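Local coordinates for esterase (uncultured bacterium FLS12, PDB 4RGY), which hydrolyses esters as a low-temperature-active alkaline enzyme, probably through a serine-based mechanism of the alpha/beta-hydrolase kind, at residues L208-Y219 and L234-H245; S148-T156 and L184-F192. One frame throughout, in Å; residues are numbered along the deposited sequence.

Contact 1: residues L208-Y219 and L234-H245; sequences LYQCCGTEDFLY and LDFMYEESPGEH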
loop_
_atom_site.group_PDB
_atom_site.type_symbol
_atom_site.label_atom_id
_atom_site.label_comp_id
_atom_site.label_asym_id
_atom_site.label_seq_id
_atom_site.Cartn_x
_atom_site.Cartn_y
_atom_site.Cartn_z
ATOM N N LEU A 208 21.138 17.385 20.919
ATOM C CA LEU A 208 21.671 16.059 20.580
ATOM C C LEU A 208 21.285 15.028 21.617
ATOM O O LEU A 208 21.380 15.279 22.816
ATOM C CB LEU A 208 23.199 16.120 20.439
ATOM C CG LEU A 208 23.679 17.008 19.292
ATOM C CD1 LEU A 208 25.151 17.365 19.450
ATOM C CD2 LEU A 208 23.442 16.362 17.926
ATOM N N TYR A 209 20.848 13.860 21.150
ATOM C CA TYR A 209 20.352 12.804 22.018
ATOM C C TYR A 209 21.013 11.495 21.635
ATOM O O TYR A 209 21.154 11.177 20.448
ATOM C CB TYR A 209 18.816 12.689 21.899
ATOM C CG TYR A 209 18.186 11.572 22.707
ATOM C CD1 TYR A 209 18.210 10.261 22.252
ATOM C CD2 TYR A 209 17.543 11.833 23.919
ATOM C CE1 TYR A 209 17.642 9.235 22.988
ATOM C CE2 TYR A 209 16.960 10.810 24.657
ATOM C CZ TYR A 209 17.019 9.514 24.188
ATOM O OH TYR A 209 16.456 8.484 24.913
ATOM N N GLN A 210 21.371 10.718 22.642
ATOM C CA GLN A 210 21.912 9.386 22.437
ATOM C C GLN A 210 21.375 8.442 23.491
ATOM O O GLN A 210 21.452 8.745 24.683
ATOM C CB GLN A 210 23.438 9.417 22.545
ATOM C CG GLN A 210 24.087 8.042 22.483
ATOM C CD GLN A 210 25.566 8.041 22.860
ATOM O OE1 GLN A 210 26.112 9.038 23.343
ATOM N NE2 GLN A 210 26.217 6.913 22.638
ATOM N N CYS A 211 20.845 7.290 23.080
ATOM C CA CYS A 211 20.520 6.250 24.051
ATOM C C CYS A 211 20.950 4.875 23.564
ATOM O O CYS A 211 21.174 4.669 22.373
ATOM C CB CYS A 211 19.025 6.258 24.415
ATOM S SG CYS A 211 17.915 5.528 23.153
ATOM N N CYS A 212 21.042 3.927 24.486
ATOM C CA CYS A 212 21.321 2.538 24.119
ATOM C C CYS A 212 20.911 1.585 25.232
ATOM O O CYS A 212 21.048 1.909 26.419
ATOM C CB CYS A 212 22.812 2.356 23.802
ATOM S SG CYS A 212 23.203 0.790 23.001
ATOM N N GLY A 213 20.399 0.415 24.851
ATOM C CA GLY A 213 20.138 -0.647 25.813
ATOM C C GLY A 213 21.451 -1.258 26.284
ATOM O O GLY A 213 22.363 -1.466 25.482
ATOM N N THR A 214 21.549 -1.560 27.578
ATOM C CA THR A 214 22.827 -1.983 28.155
ATOM C C THR A 214 23.274 -3.385 27.727
ATOM O O THR A 214 24.427 -3.760 27.950
ATOM C CB THR A 214 22.834 -1.856 29.705
ATOM O OG1 THR A 214 21.681 -2.504 30.257
ATOM C CG2 THR A 214 22.831 -0.383 30.114
ATOM N N GLU A 215 22.376 -4.148 27.107
ATOM C CA GLU A 215 22.716 -5.480 26.602
ATOM C C GLU A 215 22.836 -5.533 25.080
ATOM O O GLU A 215 23.010 -6.603 24.503
ATOM C CB GLU A 215 21.702 -6.526 27.082
ATOM C CG GLU A 215 21.724 -6.788 28.586
ATOM C CD GLU A 215 21.165 -5.631 29.383
ATOM O OE1 GLU A 215 20.002 -5.260 29.140
ATOM O OE2 GLU A 215 21.893 -5.086 30.241
ATOM N N ASP A 216 22.757 -4.374 24.437
ATOM C CA ASP A 216 22.903 -4.281 22.990
ATOM C C ASP A 216 24.339 -4.606 22.612
ATOM O O ASP A 216 25.271 -4.247 23.331
ATOM C CB ASP A 216 22.557 -2.852 22.550
ATOM C CG ASP A 216 22.273 -2.730 21.055
ATOM O OD1 ASP A 216 23.134 -3.110 20.238
ATOM O OD2 ASP A 216 21.173 -2.237 20.706
ATOM N N PHE A 217 24.531 -5.281 21.482
ATOM C CA PHE A 217 25.882 -5.550 20.998
ATOM C C PHE A 217 26.634 -4.250 20.732
ATOM O O PHE A 217 27.865 -4.216 20.791
ATOM C CB PHE A 217 25.873 -6.458 19.756
ATOM C CG PHE A 217 25.298 -5.821 18.522
ATOM C CD1 PHE A 217 23.985 -5.369 18.497
ATOM C CD2 PHE A 217 26.060 -5.718 17.366
ATOM C CE1 PHE A 217 23.458 -4.791 17.368
ATOM C CE2 PHE A 217 25.539 -5.150 16.227
ATOM C CZ PHE A 217 24.233 -4.688 16.224
ATOM N N LEU A 218 25.890 -3.176 20.476
ATOM C CA LEU A 218 26.486 -1.875 20.185
ATOM C C LEU A 218 26.715 -1.030 21.438
ATOM O O LEU A 218 27.119 0.133 21.335
ATOM C CB LEU A 218 25.601 -1.099 19.200
ATOM C CG LEU A 218 25.535 -1.691 17.794
ATOM C CD1 LEU A 218 24.433 -1.023 16.974
ATOM C CD2 LEU A 218 26.888 -1.567 17.107
ATOM N N TYR A 219 26.476 -1.602 22.615
ATOM C CA TYR A 219 26.578 -0.815 23.843
ATOM C C TYR A 219 27.979 -0.237 24.056
ATOM O O TYR A 219 28.122 0.947 24.369
ATOM C CB TYR A 219 26.153 -1.631 25.065
ATOM C CG TYR A 219 26.263 -0.851 26.357
ATOM C CD1 TYR A 219 25.455 0.248 26.595
ATOM C CD2 TYR A 219 27.195 -1.200 27.328
ATOM C CE1 TYR A 219 25.552 0.971 27.764
ATOM C CE2 TYR A 219 27.292 -0.488 28.512
ATOM C CZ TYR A 219 26.474 0.600 28.719
ATOM O OH TYR A 219 26.559 1.331 29.884
ATOM N N LEU A 234 30.626 18.606 24.434
ATOM C CA LEU A 234 29.488 18.646 23.520
ATOM C C LEU A 234 28.234 18.137 24.230
ATOM O O LEU A 234 28.189 16.976 24.638
ATOM C CB LEU A 234 29.819 17.798 22.283
ATOM C CG LEU A 234 28.894 17.787 21.073
ATOM C CD1 LEU A 234 28.664 19.198 20.605
ATOM C CD2 LEU A 234 29.511 16.949 19.971
ATOM N N ASP A 235 27.224 19.004 24.369
ATOM C CA ASP A 235 26.015 18.738 25.165
ATOM C C ASP A 235 25.064 17.703 24.551
ATOM O O ASP A 235 24.351 17.995 23.584
ATOM C CB ASP A 235 25.259 20.055 25.432
ATOM C CG ASP A 235 24.137 19.913 26.479
ATOM O OD1 ASP A 235 23.955 18.823 27.065
ATOM O OD2 ASP A 235 23.436 20.920 26.727
ATOM N N PHE A 236 25.058 16.507 25.133
ATOM C CA PHE A 236 24.149 15.428 24.753
ATOM C C PHE A 236 23.255 15.055 25.921
ATOM O O PHE A 236 23.691 15.035 27.084
ATOM C CB PHE A 236 24.930 14.159 24.393
ATOM C CG PHE A 236 25.272 14.016 22.934
ATOM C CD1 PHE A 236 26.346 14.706 22.391
ATOM C CD2 PHE A 236 24.563 13.132 22.123
ATOM C CE1 PHE A 236 26.685 14.556 21.063
ATOM C CE2 PHE A 236 24.893 12.978 20.782
ATOM C CZ PHE A 236 25.965 13.689 20.255
ATOM N N MET A 237 22.002 14.746 25.622
ATOM C CA MET A 237 21.197 13.985 26.553
ATOM C C MET A 237 21.553 12.535 26.292
ATOM O O MET A 237 21.361 12.042 25.173
ATOM C CB MET A 237 19.703 14.227 26.320
ATOM C CG MET A 237 18.800 13.245 27.040
ATOM S SD MET A 237 18.908 13.361 28.833
ATOM C CE MET A 237 18.490 15.083 29.080
ATOM N N TYR A 238 22.116 11.866 27.293
ATOM C CA TYR A 238 22.463 10.451 27.186
ATOM C C TYR A 238 21.591 9.632 28.123
ATOM O O TYR A 238 21.460 9.968 29.303
ATOM C CB TYR A 238 23.946 10.189 27.525
ATOM C CG TYR A 238 24.273 8.708 27.514
ATOM C CD1 TYR A 238 24.588 8.061 26.324
ATOM C CD2 TYR A 238 24.221 7.945 28.684
ATOM C CE1 TYR A 238 24.864 6.705 26.298
ATOM C CE2 TYR A 238 24.490 6.574 28.663
ATOM C CZ TYR A 238 24.808 5.967 27.464
ATOM O OH TYR A 238 25.088 4.614 27.402
ATOM N N GLU A 239 21.012 8.545 27.617
ATOM C CA GLU A 239 20.193 7.664 28.439
ATOM C C GLU A 239 20.547 6.220 28.163
ATOM O O GLU A 239 20.826 5.853 27.023
ATOM C CB GLU A 239 18.704 7.884 28.143
ATOM C CG GLU A 239 18.216 9.301 28.367
ATOM C CD GLU A 239 16.698 9.419 28.380
ATOM O OE1 GLU A 239 16.010 8.743 27.583
ATOM O OE2 GLU A 239 16.192 10.205 29.202
ATOM N N GLU A 240 20.520 5.395 29.199
ATOM C CA GLU A 240 20.721 3.969 29.028
ATOM C C GLU A 240 19.845 3.257 30.045
ATOM O O GLU A 240 19.482 3.838 31.072
ATOM C CB GLU A 240 22.191 3.588 29.218
ATOM C CG GLU A 240 22.691 3.762 30.644
ATOM C CD GLU A 240 24.131 3.308 30.820
ATOM O OE1 GLU A 240 24.922 3.397 29.861
ATOM O OE2 GLU A 240 24.469 2.852 31.933
ATOM N N SER A 241 19.504 2.008 29.751
ATOM C CA SER A 241 18.633 1.200 30.601
ATOM C C SER A 241 18.659 -0.209 30.022
ATOM O O SER A 241 19.180 -0.404 28.929
ATOM C CB SER A 241 17.209 1.772 30.622
ATOM O OG SER A 241 16.642 1.819 29.324
ATOM N N PRO A 242 18.118 -1.203 30.749
ATOM C CA PRO A 242 18.149 -2.562 30.198
ATOM C C PRO A 242 17.489 -2.664 28.828
ATOM O O PRO A 242 16.431 -2.073 28.596
ATOM C CB PRO A 242 17.351 -3.362 31.228
ATOM C CG PRO A 242 17.599 -2.643 32.504
ATOM C CD PRO A 242 17.612 -1.192 32.134
ATOM N N GLY A 243 18.122 -3.399 27.923
ATOM C CA GLY A 243 17.583 -3.527 26.585
ATOM C C GLY A 243 18.561 -4.107 25.595
ATOM O O GLY A 243 19.781 -4.058 25.780
ATOM N N GLU A 244 18.002 -4.669 24.532
ATOM C CA GLU A 244 18.771 -5.229 23.441
ATOM C C GLU A 244 18.454 -4.470 22.152
ATOM O O GLU A 244 17.728 -3.466 22.169
ATOM C CB GLU A 244 18.454 -6.716 23.290
ATOM C CG GLU A 244 18.638 -7.514 24.580
ATOM C CD GLU A 244 18.464 -9.005 24.379
ATOM O OE1 GLU A 244 17.366 -9.424 23.964
ATOM O OE2 GLU A 244 19.427 -9.755 24.634
ATOM N N HIS A 245 18.990 -4.959 21.041
ATOM C CA HIS A 245 18.766 -4.345 19.732
ATOM C C HIS A 245 17.445 -4.846 19.174
ATOM O O HIS A 245 17.413 -5.697 18.281
ATOM C CB HIS A 245 19.909 -4.708 18.780
ATOM C CG HIS A 245 20.155 -3.695 17.701
ATOM N ND1 HIS A 245 20.724 -2.468 17.957
ATOM C CD2 HIS A 245 19.928 -3.736 16.365
ATOM C CE1 HIS A 245 20.836 -1.791 16.827
ATOM N NE2 HIS A 245 20.361 -2.537 15.845
HETATM O O HOH W 1 21.663 18.664 23.612
HETATM O O HOH W 2 19.524 -1.237 22.503
#
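Strands 208-213 and 236-241 run parallel, 15° apart, with Gln210 N bonding to Met237 O at 2.9 Å and Glu239 N bonding to Gln210 O in return; helix 219-232 joins them in a beta-alpha-beta crossover at the edge of the alpha/beta-hydrolase sheet. On the face turned to that helix, Leu208 CB sits over the centre of the Phe236 ring, a CH-pi contact of 3.5 Å to the centroid. Further along, two hydroxyls donate to one oxygen: Tyr238 OH meets the anti lone pair of Glu240 OE1, and Tyr219 OH, 2.6 Å from Glu240 OE1, comes in on the syn side, tilted out of the carboxylate plane. On the other face, Tyr209 OH reaches Glu239 OE1 (2.7 Å) from above the carboxylate plane, and Arg256 pairs with the same carboxylate. Beyond the strand ends, His245 ND1 donates to the syn lone pair of Asp216 OD2 at 2.8 Å, the acceptor lying in the imidazole plane. A first torsion of -163° turns the Asp216 carboxylate away from its own N and across to the imidazole, and OD1 takes Leu218 N in an Asx turn. Phe217 CE1 meets one face of the imidazole in a T-shaped stack. Gripped at both oxygens, the carboxylate orients the imidazole, whose NE2 makes a weak hydrogen bond to Ser126 OG, consistent with a Ser-His-Asp triad.

Contact 2: residues S148-T156 and L184-F192; sequences SLSGALDIT and LPGSDHDLF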
loop_
_atom_site.group_PDB
_atom_site.type_symbol
_atom_site.label_atom_id
_atom_site.label_comp_id
_atom_site.label_asym_id
_atom_site.label_seq_id
_atom_site.Cartn_x
_atom_site.Cartn_y
_atom_site.Cartn_z
ATOM N N SER A 148 20.025 9.654 18.308
ATOM C CA SER A 148 20.414 8.287 17.991
ATOM C C SER A 148 19.913 7.292 19.026
ATOM O O SER A 148 20.124 7.472 20.231
ATOM C CB SER A 148 21.933 8.184 17.880
ATOM O OG SER A 148 22.359 6.827 17.807
ATOM N N LEU A 149 19.251 6.236 18.553
ATOM C CA LEU A 149 18.763 5.164 19.419
ATOM C C LEU A 149 19.528 3.890 19.100
ATOM O O LEU A 149 19.452 3.391 17.975
ATOM C CB LEU A 149 17.259 4.935 19.221
ATOM C CG LEU A 149 16.314 6.087 19.568
ATOM C CD1 LEU A 149 16.254 7.097 18.424
ATOM C CD2 LEU A 149 14.916 5.560 19.856
ATOM N N SER A 150 20.294 3.392 20.070
ATOM C CA SER A 150 21.097 2.185 19.876
ATOM C C SER A 150 21.901 2.276 18.588
ATOM O O SER A 150 21.871 1.365 17.747
ATOM C CB SER A 150 20.189 0.955 19.848
ATOM O OG SER A 150 19.304 0.971 20.954
ATOM N N GLY A 151 22.630 3.377 18.441
ATOM C CA GLY A 151 23.269 3.685 17.176
ATOM C C GLY A 151 24.550 2.919 16.916
ATOM O O GLY A 151 25.272 2.546 17.848
ATOM N N ALA A 152 24.822 2.667 15.639
ATOM C CA ALA A 152 26.109 2.118 15.216
ATOM C C ALA A 152 27.064 3.299 15.057
ATOM O O ALA A 152 27.353 3.752 13.950
ATOM C CB ALA A 152 25.953 1.359 13.898
ATOM N N LEU A 153 27.521 3.823 16.187
ATOM C CA LEU A 153 28.163 5.136 16.195
ATOM C C LEU A 153 29.665 5.134 15.920
ATOM O O LEU A 153 30.256 6.201 15.774
ATOM C CB LEU A 153 27.860 5.885 17.494
ATOM C CG LEU A 153 26.368 6.076 17.781
ATOM C CD1 LEU A 153 26.127 7.008 18.966
ATOM C CD2 LEU A 153 25.661 6.591 16.535
ATOM N N ASP A 154 30.261 3.948 15.837
ATOM C CA ASP A 154 31.657 3.809 15.439
ATOM C C ASP A 154 31.731 2.933 14.193
ATOM O O ASP A 154 31.588 1.709 14.279
ATOM C CB ASP A 154 32.499 3.209 16.574
ATOM C CG ASP A 154 33.995 3.277 16.292
ATOM O OD1 ASP A 154 34.384 3.631 15.155
ATOM O OD2 ASP A 154 34.779 2.967 17.211
ATOM N N ILE A 155 31.952 3.558 13.039
ATOM C CA ILE A 155 31.997 2.812 11.777
ATOM C C ILE A 155 33.417 2.406 11.350
ATOM O O ILE A 155 33.616 1.883 10.246
ATOM C CB ILE A 155 31.246 3.535 10.614
ATOM C CG1 ILE A 155 31.608 5.026 10.490
ATOM C CG2 ILE A 155 29.742 3.422 10.810
ATOM C CD1 ILE A 155 33.053 5.337 10.126
ATOM N N THR A 156 34.402 2.655 12.209
ATOM C CA THR A 156 35.780 2.296 11.878
ATOM C C THR A 156 36.003 0.801 12.044
ATOM O O THR A 156 35.187 0.110 12.651
ATOM C CB THR A 156 36.816 3.064 12.724
ATOM O OG1 THR A 156 36.648 2.756 14.113
ATOM C CG2 THR A 156 36.700 4.563 12.504
ATOM N N LEU A 184 39.070 5.497 7.176
ATOM C CA LEU A 184 37.877 5.941 7.909
ATOM C C LEU A 184 38.144 6.809 9.154
ATOM O O LEU A 184 37.429 7.790 9.364
ATOM C CB LEU A 184 36.981 4.757 8.267
ATOM C CG LEU A 184 36.187 4.204 7.084
ATOM C CD1 LEU A 184 35.481 2.926 7.483
ATOM C CD2 LEU A 184 35.193 5.246 6.571
ATOM N N PRO A 185 39.161 6.467 9.976
ATOM C CA PRO A 185 39.353 7.312 11.166
ATOM C C PRO A 185 39.716 8.749 10.794
ATOM O O PRO A 185 40.631 8.982 9.991
ATOM C CB PRO A 185 40.518 6.632 11.896
ATOM C CG PRO A 185 40.461 5.209 11.443
ATOM C CD PRO A 185 40.061 5.298 10.003
ATOM N N GLY A 186 38.988 9.705 11.358
ATOM C CA GLY A 186 39.215 11.103 11.045
ATOM C C GLY A 186 38.511 11.611 9.801
ATOM O O GLY A 186 38.551 12.813 9.517
ATOM N N SER A 187 37.867 10.711 9.053
ATOM C CA SER A 187 37.182 11.088 7.823
ATOM C C SER A 187 35.834 11.736 8.118
ATOM O O SER A 187 35.387 11.779 9.272
ATOM C CB SER A 187 36.966 9.855 6.950
ATOM O OG SER A 187 35.924 9.038 7.474
ATOM N N ASP A 188 35.193 12.253 7.075
ATOM C CA ASP A 188 33.872 12.846 7.242
ATOM C C ASP A 188 32.769 11.821 7.529
ATOM O O ASP A 188 31.623 12.208 7.762
ATOM C CB ASP A 188 33.499 13.768 6.067
ATOM C CG ASP A 188 33.446 13.051 4.734
ATOM O OD1 ASP A 188 33.495 11.802 4.692
ATOM O OD2 ASP A 188 33.345 13.763 3.714
ATOM N N HIS A 189 33.125 10.534 7.509
ATOM C CA HIS A 189 32.209 9.453 7.875
ATOM C C HIS A 189 32.237 9.194 9.379
ATOM O O HIS A 189 31.352 8.552 9.929
ATOM C CB HIS A 189 32.582 8.129 7.196
ATOM C CG HIS A 189 32.755 8.208 5.712
ATOM N ND1 HIS A 189 31.698 8.118 4.835
ATOM C CD2 HIS A 189 33.871 8.314 4.952
ATOM C CE1 HIS A 189 32.154 8.190 3.595
ATOM N NE2 HIS A 189 33.468 8.296 3.639
ATOM N N ASP A 190 33.310 9.641 10.021
ATOM C CA ASP A 190 33.610 9.284 11.403
ATOM C C ASP A 190 32.950 10.254 12.369
ATOM O O ASP A 190 33.356 11.419 12.470
ATOM C CB ASP A 190 35.132 9.313 11.549
ATOM C CG ASP A 190 35.621 8.992 12.947
ATOM O OD1 ASP A 190 34.816 8.696 13.852
ATOM O OD2 ASP A 190 36.872 9.008 13.113
ATOM N N LEU A 191 31.907 9.788 13.056
ATOM C CA LEU A 191 31.183 10.647 14.002
ATOM C C LEU A 191 32.080 11.213 15.100
ATOM O O LEU A 191 31.803 12.297 15.621
ATOM C CB LEU A 191 30.010 9.912 14.657
ATOM C CG LEU A 191 28.916 9.372 13.748
ATOM C CD1 LEU A 191 27.828 8.788 14.624
ATOM C CD2 LEU A 191 28.364 10.475 12.866
ATOM N N PHE A 192 33.144 10.491 15.448
ATOM C CA PHE A 192 34.065 10.981 16.472
ATOM C C PHE A 192 34.763 12.249 15.985
ATOM O O PHE A 192 34.894 13.217 16.736
ATOM C CB PHE A 192 35.080 9.905 16.863
ATOM C CG PHE A 192 34.498 8.780 17.669
ATOM C CD1 PHE A 192 33.596 7.880 17.097
ATOM C CD2 PHE A 192 34.838 8.622 19.006
ATOM C CE1 PHE A 192 33.047 6.845 17.846
ATOM C CE2 PHE A 192 34.311 7.585 19.753
ATOM C CZ PHE A 192 33.413 6.692 19.178
HETATM O O HOH W 3 31.382 7.031 13.401
HETATM O O HOH W 4 33.914 6.046 13.807
#
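The loop that leaves strand 145-149 of the alpha/beta-hydrolase sheet packs here against the capped N-terminus of helix 191-200. Leu153 CD2 meets Leu191 CD1 at 3.6 Å, while the carbonyl O of Leu153 lies at the edge of the Phe192 ring, near its plane and 3.5 Å from CE1. Two residues on, Ile155 has CG1 held between the backbone N and the carbonyl carbon (chi1 48°); its CG1 and CD1 lie against His189 O, and Leu184 CD1 touches Ile155 O at 3.5 Å. Thr156 CG2 rests on the ring of Pro185. The polar atoms meet through water. One molecule donates to Leu153 O and accepts from Leu191 N, in the first turn of the helix; a second donates to both Asp154 OD1 and Asp190 OD1, joining two carboxylates that would otherwise probably repel. Asp154 OD1 also accepts Thr156 N, which closes an Asx turn, and Thr156 OG1 from the same face of the carboxylate, and OD2 pairs with Arg224. An alanine in place of Asp154 is likely to leave Arg224 without its countercharge and let the Thr156 hydroxyl turn away. Asp190 is the N-cap: its OD1 accepts Phe192 N from well above the carboxylate plane, and its OD2 receives Gly186 N through the anti lone pair, at 2.8 Å and almost straight.

Overall arrangement
The two contacts illustrate how one sheet can serve both a probable active site and the packing beside it. Strands 145-149 and 207-213 are neighbours, and the segments join directly: Tyr209 O lies 2.9 Å from Ser148 N and Cys211 O 2.8 Å from Ser150 N, both probable hydrogen bonds. Contact 1 holds His245 and Asp216, which with Ser126 probably form the catalytic triad, as in other alpha/beta-hydrolases. Segment 148-156 of contact 2 begins beside this pair, its Ser150 O 3.4 Å from His245 CE1, and then runs outward to helix 191-200. The contact centres are about 15 Å apart, and helix 191-200 leads along the chain into strand 207-213.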